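Metallo-beta-lactamase FIM-1 (Pseudomonas aeruginosa, PDB 6V3Q) probably hydrolyses the amide bond of beta-lactam antibiotics with the help of bound zinc, giving substituted beta-amino acids and so antibiotic resistance. Local coordinates at residues Q61-E64 / W65-T69; D51-D55 / D56-A60; S129-V132 / L133-L136; T100-A104 / D105-M109; A14-Q17 / G18-M21. One frame throughout, in Å; residues are numbered along the deposited sequence.

Overall arrangement
All five contacts are local, each between adjoining pieces of chain. Contacts 1 and 2 share helix 56-68: contact 2 caps its start near the zinc site, contact 1 closes its last turns farther out, and they meet where Ile62 touches Ala53. Contact 5, the hairpin at one edge of the seven-strand sheet, reaches contact 1 through Trp20 and Trp65. Contact 4 lies across the chain's centre from contact 5, and its Tyr101 touches Val132 and Leu133 of contact 3. Leu133, Leu136, Val19 and Met21 are buried, whereas Glu64, Asp68, Ser131 and His134 are exposed. Helix and cap bonds dominate contacts 1, 2 and 4, contact 4 adding a water and a salt bridge; a water fills out contact 3, and contact 5 adds apolar packing.

Contact 1: Q61-E64 / W65-T69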
loop_
_atom_site.group_PDB
_atom_site.type_symbol
_atom_site.label_atom_id
_atom_site.label_comp_id
_atom_site.label_asym_id
_atom_site.label_seq_id
_atom_site.Cartn_x
_atom_site.Cartn_y
_atom_site.Cartn_z
ATOM N N GLN A 61 -6.839 7.186 -18.691
ATOM C CA GLN A 61 -7.895 6.184 -18.591
ATOM C C GLN A 61 -9.230 6.830 -18.248
ATOM O O GLN A 61 -10.268 6.468 -18.811
ATOM C CB GLN A 61 -7.531 5.135 -17.540
ATOM C CG GLN A 61 -6.397 4.207 -17.937
ATOM C CD GLN A 61 -5.985 3.292 -16.804
ATOM O OE1 GLN A 61 -6.820 2.627 -16.191
ATOM N NE2 GLN A 61 -4.690 3.259 -16.515
ATOM N N ILE A 62 -9.220 7.791 -17.320
ATOM C CA ILE A 62 -10.456 8.450 -16.908
ATOM C C ILE A 62 -11.066 9.210 -18.077
ATOM O O ILE A 62 -12.282 9.161 -18.303
ATOM C CB ILE A 62 -10.187 9.376 -15.707
ATOM C CG1 ILE A 62 -9.607 8.583 -14.534
ATOM C CG2 ILE A 62 -11.461 10.098 -15.293
ATOM C CD1 ILE A 62 -9.170 9.444 -13.375
ATOM N N ILE A 63 -10.231 9.922 -18.838
ATOM C CA ILE A 63 -10.707 10.637 -20.020
ATOM C C ILE A 63 -11.342 9.666 -21.005
ATOM O O ILE A 63 -12.443 9.899 -21.518
ATOM C CB ILE A 63 -9.551 11.418 -20.671
ATOM C CG1 ILE A 63 -9.074 12.549 -19.760
ATOM C CG2 ILE A 63 -9.960 11.940 -22.043
ATOM C CD1 ILE A 63 -7.789 13.189 -20.223
ATOM N N GLU A 64 -10.653 8.556 -21.281
ATOM C CA GLU A 64 -11.152 7.597 -22.260
ATOM C C GLU A 64 -12.429 6.924 -21.774
ATOM O O GLU A 64 -13.353 6.690 -22.562
ATOM C CB GLU A 64 -10.070 6.558 -22.562
ATOM C CG GLU A 64 -9.891 6.241 -24.041
ATOM C CD GLU A 64 -9.399 7.431 -24.855
ATOM O OE1 GLU A 64 -9.422 7.345 -26.099
ATOM O OE2 GLU A 64 -8.985 8.451 -24.264
ATOM N N TRP A 65 -12.502 6.612 -20.477
ATOM C CA TRP A 65 -13.710 6.005 -19.928
ATOM C C TRP A 65 -14.898 6.953 -20.025
ATOM O O TRP A 65 -16.027 6.522 -20.288
ATOM C CB TRP A 65 -13.469 5.593 -18.476
ATOM C CG TRP A 65 -14.704 5.148 -17.756
ATOM C CD1 TRP A 65 -15.198 3.878 -17.680
ATOM C CD2 TRP A 65 -15.601 5.973 -17.001
ATOM N NE1 TRP A 65 -16.346 3.861 -16.926
ATOM C CE2 TRP A 65 -16.616 5.135 -16.500
ATOM C CE3 TRP A 65 -15.644 7.338 -16.701
ATOM C CZ2 TRP A 65 -17.662 5.617 -15.716
ATOM C CZ3 TRP A 65 -16.685 7.814 -15.923
ATOM C CH2 TRP A 65 -17.679 6.956 -15.439
ATOM N N SER A 66 -14.664 8.253 -19.813
ATOM C CA SER A 66 -15.753 9.222 -19.890
ATOM C C SER A 66 -16.287 9.356 -21.309
ATOM O O SER A 66 -17.457 9.709 -21.500
ATOM C CB SER A 66 -15.289 10.584 -19.376
ATOM O OG SER A 66 -14.501 11.246 -20.352
ATOM N N LYS A 67 -15.453 9.087 -22.312
ATOM C CA LYS A 67 -15.875 9.177 -23.703
ATOM C C LYS A 67 -16.457 7.867 -24.222
ATOM O O LYS A 67 -17.478 7.880 -24.917
ATOM C CB LYS A 67 -14.699 9.599 -24.592
ATOM C CG LYS A 67 -14.215 11.027 -24.390
ATOM C CD LYS A 67 -13.521 11.555 -25.645
ATOM C CE LYS A 67 -12.278 10.757 -26.001
ATOM N NZ LYS A 67 -11.046 11.331 -25.402
ATOM N N ASP A 68 -15.832 6.735 -23.897
ATOM C CA ASP A 68 -16.218 5.454 -24.480
ATOM C C ASP A 68 -17.342 4.765 -23.716
ATOM O O ASP A 68 -18.247 4.196 -24.336
ATOM C CB ASP A 68 -15.003 4.525 -24.555
ATOM C CG ASP A 68 -13.923 5.052 -25.480
ATOM O OD1 ASP A 68 -14.251 5.853 -26.381
ATOM O OD2 ASP A 68 -12.747 4.669 -25.307
ATOM N N THR A 69 -17.307 4.804 -22.385
ATOM C CA THR A 69 -18.300 4.128 -21.555
ATOM C C THR A 69 -19.399 5.068 -21.074
ATOM O O THR A 69 -20.586 4.766 -21.232
ATOM C CB THR A 69 -17.618 3.469 -20.347
ATOM O OG1 THR A 69 -16.583 2.589 -20.805
ATOM C CG2 THR A 69 -18.627 2.676 -19.527
#
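Lys67 folds its side chain back beside Ile63, the two pointing the same way, and its NZ lies 3.6 Å from Ile63 CG2. They are one turn apart on helix 56-68, the crossover helix of the beta-alpha-beta unit formed with strands 46-50 and 74-78. Bends at chi3 (-62°) and chi4 (-92°) turn the ammonium back along the helix, where Glu64 OE2 forms a long salt bridge of 3.7 Å with NZ. Asp68 brings a second carboxylate to Glu64: its OD2 is 3.5 Å from Glu64 CG, and the two carboxylate planes are almost perpendicular. The nearby lysine probably offsets some of the repulsion between these acids. Regular i to i+4 bonds run beneath, from Trp65 N to Gln61 O, Ser66 N to Ile62 O and Asp68 N to Glu64 O. Trp65 leaves the helix toward strand 33-43, stacking on Phe12 and meeting Trp20 edge-to-face, while Ser66 OG also bonds to Ile74 N. Within the helix, the Ser66 hydroxyl sits between its own backbone N and carbonyl carbon (chi1 77°) and donates to Ile63 O at 2.7 Å, approaching the same face of that carbonyl as Lys67 N, so one oxygen takes two bonds.

Contact 2: D51-D55 / D56-A60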
loop_
_atom_site.group_PDB
_atom_site.type_symbol
_atom_site.label_atom_id
_atom_site.label_comp_id
_atom_site.label_asym_id
_atom_site.label_seq_id
_atom_site.Cartn_x
_atom_site.Cartn_y
_atom_site.Cartn_z
ATOM N N ASP A 51 -10.439 16.106 -9.406
ATOM C CA ASP A 51 -9.154 15.466 -9.138
ATOM C C ASP A 51 -8.747 14.457 -10.206
ATOM O O ASP A 51 -9.579 13.704 -10.726
ATOM C CB ASP A 51 -9.166 14.793 -7.765
ATOM C CG ASP A 51 -9.117 15.794 -6.634
ATOM O OD1 ASP A 51 -8.656 16.929 -6.868
ATOM O OD2 ASP A 51 -9.522 15.442 -5.509
ATOM N N THR A 52 -7.457 14.438 -10.527
ATOM C CA THR A 52 -6.896 13.509 -11.494
ATOM C C THR A 52 -6.542 12.196 -10.802
ATOM O O THR A 52 -6.837 11.989 -9.623
ATOM C CB THR A 52 -5.661 14.111 -12.157
ATOM O OG1 THR A 52 -4.591 14.144 -11.207
ATOM C CG2 THR A 52 -5.938 15.522 -12.620
ATOM N N ALA A 53 -5.911 11.289 -11.540
ATOM C CA ALA A 53 -5.305 10.108 -10.953
ATOM C C ALA A 53 -3.882 10.458 -10.523
ATOM O O ALA A 53 -3.515 11.631 -10.417
ATOM C CB ALA A 53 -5.356 8.945 -11.937
ATOM N N TRP A 54 -3.051 9.443 -10.290
ATOM C CA TRP A 54 -1.700 9.704 -9.800
ATOM C C TRP A 54 -0.786 10.246 -10.895
ATOM O O TRP A 54 0.094 11.066 -10.609
ATOM C CB TRP A 54 -1.105 8.434 -9.195
ATOM C CG TRP A 54 -1.770 8.007 -7.921
ATOM C CD1 TRP A 54 -2.811 7.136 -7.794
ATOM C CD2 TRP A 54 -1.439 8.431 -6.590
ATOM N NE1 TRP A 54 -3.151 6.991 -6.471
ATOM C CE2 TRP A 54 -2.323 7.774 -5.711
ATOM C CE3 TRP A 54 -0.482 9.301 -6.058
ATOM C CZ2 TRP A 54 -2.279 7.960 -4.328
ATOM C CZ3 TRP A 54 -0.440 9.485 -4.684
ATOM C CH2 TRP A 54 -1.331 8.816 -3.836
ATOM N N ASP A 55 -0.967 9.807 -12.141
ATOM C CA ASP A 55 -0.083 10.207 -13.228
ATOM C C ASP A 55 -0.907 10.438 -14.490
ATOM O O ASP A 55 -2.130 10.267 -14.500
ATOM C CB ASP A 55 1.021 9.164 -13.457
ATOM C CG ASP A 55 0.473 7.774 -13.746
ATOM O OD1 ASP A 55 -0.735 7.642 -14.025
ATOM O OD2 ASP A 55 1.255 6.805 -13.688
ATOM N N ASP A 56 -0.218 10.819 -15.567
ATOM C CA ASP A 56 -0.896 11.078 -16.835
ATOM C C ASP A 56 -1.594 9.849 -17.405
ATOM O O ASP A 56 -2.789 9.949 -17.731
ATOM C CB ASP A 56 0.101 11.664 -17.843
ATOM C CG ASP A 56 0.481 13.098 -17.527
ATOM O OD1 ASP A 56 -0.370 13.844 -16.999
ATOM O OD2 ASP A 56 1.632 13.486 -17.821
ATOM N N PRO A 57 -0.945 8.686 -17.557
ATOM C CA PRO A 57 -1.640 7.558 -18.206
ATOM C C PRO A 57 -2.852 7.060 -17.439
ATOM O O PRO A 57 -3.814 6.594 -18.064
ATOM C CB PRO A 57 -0.549 6.483 -18.298
ATOM C CG PRO A 57 0.410 6.826 -17.223
ATOM C CD PRO A 57 0.435 8.322 -17.186
ATOM N N GLN A 58 -2.837 7.132 -16.106
ATOM C CA GLN A 58 -4.021 6.756 -15.338
ATOM C C GLN A 58 -5.125 7.796 -15.487
ATOM O O GLN A 58 -6.308 7.445 -15.558
ATOM C CB GLN A 58 -3.658 6.558 -13.866
ATOM C CG GLN A 58 -3.254 5.137 -13.490
ATOM C CD GLN A 58 -2.958 4.984 -12.005
ATOM O OE1 GLN A 58 -2.457 5.908 -11.364
ATOM N NE2 GLN A 58 -3.265 3.814 -11.455
ATOM N N THR A 59 -4.758 9.081 -15.534
ATOM C CA THR A 59 -5.739 10.114 -15.851
ATOM C C THR A 59 -6.252 9.960 -17.277
ATOM O O THR A 59 -7.426 10.245 -17.550
ATOM C CB THR A 59 -5.134 11.505 -15.642
ATOM O OG1 THR A 59 -4.684 11.636 -14.286
ATOM C CG2 THR A 59 -6.161 12.593 -15.924
ATOM N N ALA A 60 -5.397 9.495 -18.194
ATOM C CA ALA A 60 -5.843 9.243 -19.560
ATOM C C ALA A 60 -6.910 8.158 -19.605
ATOM O O ALA A 60 -7.799 8.196 -20.463
ATOM C CB ALA A 60 -4.653 8.860 -20.440
#
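Thr59 OG1 lies between two backbone groups of the preceding loop: it donates to Asp55 O at 2.9 Å and accepts from Ala53 N at 3.0 Å. Beside its own backbone N and anti to the carbonyl carbon (chi1 -58°), the hydroxyl can reach Asp55 O from above the carbonyl plane, while Thr59 N approaches the same oxygen from the opposite face at 3.1 Å. One further polar bond comes from the Asp55 carboxylate. Its OD1 accepts from Gln58 N at 3.0 Å, on the syn side but 30° out of the carboxylate plane. This is the N-cap of helix 56-68, which follows strand 46-50 in the metallo-beta-lactamase fold, and the negative charge at the helix start should be favourable. Van der Waals contacts fill in around the cap. The Pro57 and Asp55 side chains cross at about a right angle, with Pro57 CD 3.4 Å from Asp55 OD1, and Ala53 CB rests 3.5 Å from Gln58 CB. Gln58 runs alongside Trp54, placing OE1 3.6 Å from Trp54 CB; its NE2 bonds to Met25 O. Trp54 NE1 is tied to Ser24 O, and the indole lies about 7 Å from the side chain of the zinc ligand His83.

Contact 3: S129-V132 / L133-L136; sequences STSV and LHPL
A type I beta turn from Ser131 to His134 begins the link between strands 129-130 and 137-139, which are antiparallel neighbours in the five-strand sheet. His134 N closes it on Ser131 O at 3.1 Å, a bent bond arriving from well above the carbonyl plane. An ST turn leads into it: Thr130 OG1, anti to its own backbone N (chi1 166°), accepts from Val132 N at 3.2 Å. The inner side of the bend is held by a water, which accepts from Leu133 N at 2.8 Å and donates to both Thr130 O and Leu136 O, joining two carbonyls that, both acceptors, cannot bond to each other. Val132 and Leu133 lie alongside each other, with CG1 of Val132 4.1 Å from CG of Leu133. The His134 ring has Pro135 CB over one face, near the rim, next to the cis peptide bond that joins these two residues. Leu136 N bonds back to Leu133 O and so continues the curl toward strand 137-139. In the fold, Leu133 packs on Ile138 and on Ile48 of strand 46-50, while Leu136 reaches Ile48 and Val50 there and Val152 and Leu154 of strand 151-154, bringing the two sheets together.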
loop_
_atom_site.group_PDB
_atom_site.type_symbol
_atom_site.label_atom_id
_atom_site.label_comp_id
_atom_site.label_asym_id
_atom_site.label_seq_id
_atom_site.Cartn_x
_atom_site.Cartn_y
_atom_site.Cartn_z
ATOM N N SER A 129 -17.261 30.485 -1.618
ATOM C CA SER A 129 -17.825 29.511 -2.538
ATOM C C SER A 129 -17.759 30.061 -3.957
ATOM O O SER A 129 -17.545 31.253 -4.180
ATOM C CB SER A 129 -19.273 29.162 -2.167
ATOM O OG SER A 129 -20.060 30.334 -2.032
ATOM N N THR A 130 -17.934 29.162 -4.920
ATOM C CA THR A 130 -18.064 29.528 -6.322
ATOM C C THR A 130 -18.887 28.456 -7.018
ATOM O O THR A 130 -18.669 27.262 -6.800
ATOM C CB THR A 130 -16.699 29.682 -7.012
ATOM O OG1 THR A 130 -16.884 29.715 -8.433
ATOM C CG2 THR A 130 -15.777 28.528 -6.661
ATOM N N SER A 131 -19.852 28.891 -7.829
ATOM C CA SER A 131 -20.671 27.991 -8.629
ATOM C C SER A 131 -20.203 27.920 -10.078
ATOM O O SER A 131 -21.007 27.629 -10.969
ATOM C CB SER A 131 -22.140 28.413 -8.569
ATOM O OG SER A 131 -22.701 28.128 -7.300
ATOM N N VAL A 132 -18.913 28.170 -10.325
ATOM C CA VAL A 132 -18.383 28.174 -11.687
ATOM C C VAL A 132 -18.568 26.816 -12.354
ATOM O O VAL A 132 -18.645 26.724 -13.586
ATOM C CB VAL A 132 -16.901 28.605 -11.672
ATOM C CG1 VAL A 132 -16.058 27.606 -10.893
ATOM C CG2 VAL A 132 -16.372 28.778 -13.089
ATOM N N LEU A 133 -18.656 25.751 -11.563
ATOM C CA LEU A 133 -18.862 24.398 -12.060
ATOM C C LEU A 133 -20.164 23.814 -11.524
ATOM O O LEU A 133 -20.219 22.654 -11.110
ATOM C CB LEU A 133 -17.679 23.503 -11.701
ATOM C CG LEU A 133 -16.377 23.804 -12.441
ATOM C CD1 LEU A 133 -15.296 22.816 -12.039
ATOM C CD2 LEU A 133 -16.609 23.772 -13.941
ATOM N N HIS A 134 -21.224 24.618 -11.528
ATOM C CA HIS A 134 -22.528 24.159 -11.073
ATOM C C HIS A 134 -22.924 22.897 -11.839
ATOM O O HIS A 134 -22.717 22.824 -13.057
ATOM C CB HIS A 134 -23.572 25.263 -11.272
ATOM C CG HIS A 134 -24.870 25.008 -10.571
ATOM N ND1 HIS A 134 -25.925 24.356 -11.173
ATOM C CD2 HIS A 134 -25.282 25.316 -9.320
ATOM C CE1 HIS A 134 -26.933 24.275 -10.323
ATOM N NE2 HIS A 134 -26.569 24.850 -9.192
ATOM N N PRO A 135 -23.505 21.886 -11.171
ATOM C CA PRO A 135 -24.054 21.910 -9.811
ATOM C C PRO A 135 -23.058 21.708 -8.671
ATOM O O PRO A 135 -23.495 21.663 -7.524
ATOM C CB PRO A 135 -25.055 20.753 -9.830
ATOM C CG PRO A 135 -24.584 19.823 -10.929
ATOM C CD PRO A 135 -23.513 20.522 -11.727
ATOM N N LEU A 136 -21.763 21.595 -8.959
ATOM C CA LEU A 136 -20.788 21.554 -7.878
ATOM C C LEU A 136 -20.776 22.893 -7.151
ATOM O O LEU A 136 -20.874 23.956 -7.770
ATOM C CB LEU A 136 -19.378 21.245 -8.400
ATOM C CG LEU A 136 -19.032 20.114 -9.369
ATOM C CD1 LEU A 136 -17.513 19.968 -9.481
ATOM C CD2 LEU A 136 -19.659 18.785 -8.985
HETATM O O HOH W 1 -18.904 25.274 -8.789
#

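Contact 4: T100-A104 / D105-M109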
loop_
_atom_site.group_PDB
_atom_site.type_symbol
_atom_site.label_atom_id
_atom_site.label_comp_id
_atom_site.label_asym_id
_atom_site.label_seq_id
_atom_site.Cartn_x
_atom_site.Cartn_y
_atom_site.Cartn_z
ATOM N N THR A 100 -9.496 23.632 -16.986
ATOM C CA THR A 100 -9.032 23.213 -15.672
ATOM C C THR A 100 -9.042 24.385 -14.700
ATOM O O THR A 100 -8.672 25.508 -15.060
ATOM C CB THR A 100 -7.627 22.614 -15.755
ATOM O OG1 THR A 100 -6.707 23.610 -16.221
ATOM C CG2 THR A 100 -7.614 21.435 -16.715
ATOM N N TYR A 101 -9.464 24.113 -13.467
ATOM C CA TYR A 101 -9.528 25.110 -12.410
ATOM C C TYR A 101 -8.813 24.597 -11.167
ATOM O O TYR A 101 -8.782 23.393 -10.898
ATOM C CB TYR A 101 -10.976 25.454 -12.033
ATOM C CG TYR A 101 -11.790 26.112 -13.123
ATOM C CD1 TYR A 101 -11.981 27.486 -13.138
ATOM C CD2 TYR A 101 -12.389 25.356 -14.121
ATOM C CE1 TYR A 101 -12.737 28.091 -14.127
ATOM C CE2 TYR A 101 -13.145 25.951 -15.113
ATOM C CZ TYR A 101 -13.315 27.319 -15.111
ATOM O OH TYR A 101 -14.067 27.914 -16.098
ATOM N N ALA A 102 -8.252 25.529 -10.403
ATOM C CA ALA A 102 -7.702 25.222 -9.091
ATOM C C ALA A 102 -7.625 26.513 -8.293
ATOM O O ALA A 102 -7.709 27.612 -8.848
ATOM C CB ALA A 102 -6.322 24.563 -9.188
ATOM N N ALA A 103 -7.477 26.364 -6.978
ATOM C CA ALA A 103 -7.272 27.522 -6.120
ATOM C C ALA A 103 -6.008 28.258 -6.540
ATOM O O ALA A 103 -5.045 27.645 -7.009
ATOM C CB ALA A 103 -7.169 27.089 -4.657
ATOM N N ALA A 104 -6.025 29.588 -6.396
ATOM C CA ALA A 104 -4.870 30.386 -6.799
ATOM C C ALA A 104 -3.606 29.903 -6.105
ATOM O O ALA A 104 -2.538 29.819 -6.722
ATOM C CB ALA A 104 -5.118 31.866 -6.498
ATOM N N ASP A 105 -3.721 29.546 -4.825
ATOM C CA ASP A 105 -2.576 29.026 -4.091
ATOM C C ASP A 105 -2.121 27.681 -4.642
ATOM O O ASP A 105 -0.920 27.386 -4.658
ATOM C CB ASP A 105 -2.920 28.905 -2.609
ATOM C CG ASP A 105 -1.689 28.841 -1.737
ATOM O OD1 ASP A 105 -0.597 29.199 -2.230
ATOM O OD2 ASP A 105 -1.811 28.439 -0.562
ATOM N N SER A 106 -3.061 26.848 -5.098
ATOM C CA SER A 106 -2.685 25.552 -5.656
ATOM C C SER A 106 -1.921 25.716 -6.962
ATOM O O SER A 106 -1.001 24.943 -7.255
ATOM C CB SER A 106 -3.929 24.690 -5.867
ATOM O OG SER A 106 -4.537 24.352 -4.633
ATOM N N ASN A 107 -2.287 26.721 -7.760
ATOM C CA ASN A 107 -1.600 26.950 -9.025
ATOM C C ASN A 107 -0.218 27.554 -8.819
ATOM O O ASN A 107 0.678 27.344 -9.644
ATOM C CB ASN A 107 -2.442 27.852 -9.925
ATOM C CG ASN A 107 -3.591 27.111 -10.570
ATOM O OD1 ASN A 107 -3.540 25.892 -10.724
ATOM N ND2 ASN A 107 -4.634 27.840 -10.954
ATOM N N ARG A 108 -0.023 28.299 -7.729
ATOM C CA ARG A 108 1.269 28.927 -7.483
ATOM C C ARG A 108 2.310 27.920 -7.008
ATOM O O ARG A 108 3.487 28.020 -7.376
ATOM C CB ARG A 108 1.116 30.053 -6.460
ATOM C CG ARG A 108 0.341 31.260 -6.965
ATOM C CD ARG A 108 0.425 32.388 -5.958
ATOM N NE ARG A 108 -0.026 31.954 -4.640
ATOM C CZ ARG A 108 0.302 32.554 -3.501
ATOM N NH1 ARG A 108 1.094 33.618 -3.507
ATOM N NH2 ARG A 108 -0.156 32.084 -2.349
ATOM N N MET A 109 1.905 26.944 -6.198
ATOM C CA MET A 109 2.833 25.984 -5.613
ATOM C C MET A 109 2.891 24.663 -6.370
ATOM O O MET A 109 3.569 23.735 -5.918
ATOM C CB MET A 109 2.467 25.721 -4.148
ATOM C CG MET A 109 1.176 24.945 -3.955
ATOM S SD MET A 109 0.858 24.562 -2.217
ATOM C CE MET A 109 0.662 26.202 -1.535
HETATM O O HOH W 2 -7.137 23.739 -5.740
#
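Asn107 lays its side-chain amide against Ala102, OD1 standing 3.4 Å from Ala102 CB. With CG beside the backbone N (chi1 -77°), the amide turns back toward the strand that precedes helix 104-108. Both ends of the amide are used outside the two segments: OD1 accepts from Ala118 N and ND2 donates to Asp121 OD1, which links the helix to strand 120-121, its partner in a beta-alpha-beta unit with strand 99-102. Ser106 likewise keeps OG beside its own N, which lets it reach the water on Ala103 N. That water donates to Ser106 OG at 2.9 Å and accepts from Ala103 N, bridging the N-cap residue to the first turn, while Ser106 OG also bonds to Asp148 OD2. Ala103 CB stands 3.8 Å from Ser106 OG. Arg108 runs across Ala104 O, with CG 3.2 Å from that oxygen, then bends at chi3 (-55°) and reaches back to Asp105. Arg108 NH2 donates to Asp105 OD1 at 2.9 Å, a salt bridge that meets the carboxylate from above its plane. The backbone bonds of the helix start are Asn107 N to Ala103 O, 3.0 Å and close to linear with the carbonyl, and Arg108 N to Ala104 O. Asp105 OD2 pairs with Arg147, so this carboxylate is shared by two arginines, which would favour its charged form. Ser106 thus joins the helix start to Asp148 and a water, with its side chain about 5 Å from that of the zinc ligand His81.

Contact 5: A14-Q17 / G18-M21; sequences AITQ and GVWM
Ala14 sets its methyl over one face of the Trp20 indole, a CH-pi contact with CB 4.2 Å from the centre of the six-membered ring and displaced toward the rim. The two residues form an antiparallel non-hydrogen-bonded pair. Trp20 NE1 bonds to Glu42 OE2. Ile15 comes next, and its N donates to Val19 O at 2.9 Å in the carbonyl plane. Its side chain crosses that of Met21 at an angle: with CG1 beside the backbone N (chi1 -66°), CG1 lies 3.6 Å from Met21 CB and CD1 continues along toward Met21 SD. Both Ile15 and Thr16 face Val19, whose carbonyl also takes a weak bond from Thr16 N. This is a classic beta bulge in the hairpin of strands 11-16 and 19-27, at one edge of the seven-strand sheet of the metallo-beta-lactamase fold. Thr16 pairs with Val19 through the hydrogen bond from Val19 N to Thr16 O (3.1 Å), which arrives from above the carbonyl plane and closes a type II turn. Thr16 CG2, placed between backbone N and carbonyl carbon, meets Val19 CG2 at 3.7 Å. Both side chains, with that of Ile15, rest on Ile159 of the other sheet. Gln17 lies at the turn, its chain bent at chi2 (-83°) so that the amide folds back over the turn, Gln17 CD 3.5 Å from Gly18 N. Gly18 takes the positive phi of 83°, where a beta carbon would run into Gln17 O.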
loop_
_atom_site.group_PDB
_atom_site.type_symbol
_atom_site.label_atom_id
_atom_site.label_comp_id
_atom_site.label_asym_id
_atom_site.label_seq_id
_atom_site.Cartn_x
_atom_site.Cartn_y
_atom_site.Cartn_z
ATOM N N ALA A 14 -20.403 3.795 -9.297
ATOM C CA ALA A 14 -21.524 4.722 -9.228
ATOM C C ALA A 14 -21.830 5.060 -7.775
ATOM O O ALA A 14 -22.011 4.166 -6.942
ATOM C CB ALA A 14 -22.751 4.124 -9.913
ATOM N N ILE A 15 -21.880 6.354 -7.470
ATOM C CA ILE A 15 -22.134 6.837 -6.118
ATOM C C ILE A 15 -23.621 7.125 -5.973
ATOM O O ILE A 15 -24.295 6.555 -5.109
ATOM C CB ILE A 15 -21.291 8.086 -5.808
ATOM C CG1 ILE A 15 -19.805 7.730 -5.784
ATOM C CG2 ILE A 15 -21.722 8.708 -4.490
ATOM C CD1 ILE A 15 -19.430 6.742 -4.704
ATOM N N THR A 16 -24.129 8.023 -6.811
ATOM C CA THR A 16 -25.560 8.229 -6.985
ATOM C C THR A 16 -25.800 8.508 -8.466
ATOM O O THR A 16 -24.884 8.394 -9.289
ATOM C CB THR A 16 -26.076 9.353 -6.075
ATOM O OG1 THR A 16 -27.508 9.371 -6.102
ATOM C CG2 THR A 16 -25.556 10.702 -6.542
ATOM N N GLN A 17 -27.033 8.871 -8.813
ATOM C CA GLN A 17 -27.352 9.146 -10.207
ATOM C C GLN A 17 -26.574 10.363 -10.694
ATOM O O GLN A 17 -26.710 11.463 -10.146
ATOM C CB GLN A 17 -28.854 9.369 -10.372
ATOM C CG GLN A 17 -29.337 9.314 -11.823
ATOM C CD GLN A 17 -29.154 10.625 -12.565
ATOM O OE1 GLN A 17 -29.424 11.699 -12.028
ATOM N NE2 GLN A 17 -28.693 10.542 -13.808
ATOM N N GLY A 18 -25.750 10.159 -11.719
ATOM C CA GLY A 18 -24.967 11.235 -12.296
ATOM C C GLY A 18 -23.672 11.552 -11.586
ATOM O O GLY A 18 -23.022 12.546 -11.935
ATOM N N VAL A 19 -23.272 10.745 -10.602
ATOM C CA VAL A 19 -22.067 10.994 -9.817
ATOM C C VAL A 19 -21.284 9.688 -9.729
ATOM O O VAL A 19 -21.761 8.714 -9.138
ATOM C CB VAL A 19 -22.385 11.530 -8.412
ATOM C CG1 VAL A 19 -21.103 11.819 -7.646
ATOM C CG2 VAL A 19 -23.254 12.780 -8.498
ATOM N N TRP A 20 -20.085 9.668 -10.306
ATOM C CA TRP A 20 -19.212 8.504 -10.287
ATOM C C TRP A 20 -17.959 8.802 -9.475
ATOM O O TRP A 20 -17.467 9.935 -9.455
ATOM C CB TRP A 20 -18.806 8.086 -11.707
ATOM C CG TRP A 20 -19.963 7.825 -12.614
ATOM C CD1 TRP A 20 -20.730 8.758 -13.244
ATOM C CD2 TRP A 20 -20.483 6.546 -13.004
ATOM N NE1 TRP A 20 -21.700 8.143 -13.996
ATOM C CE2 TRP A 20 -21.570 6.784 -13.868
ATOM C CE3 TRP A 20 -20.140 5.225 -12.701
ATOM C CZ2 TRP A 20 -22.315 5.751 -14.435
ATOM C CZ3 TRP A 20 -20.882 4.199 -13.268
ATOM C CH2 TRP A 20 -21.955 4.468 -14.122
ATOM N N MET A 21 -17.442 7.772 -8.811
ATOM C CA MET A 21 -16.181 7.850 -8.084
ATOM C C MET A 21 -15.125 7.061 -8.843
ATOM O O MET A 21 -15.336 5.886 -9.162
ATOM C CB MET A 21 -16.328 7.301 -6.662
ATOM C CG MET A 21 -15.173 7.647 -5.730
ATOM S SD MET A 21 -15.471 7.164 -4.012
ATOM C CE MET A 21 -14.670 5.562 -3.949
#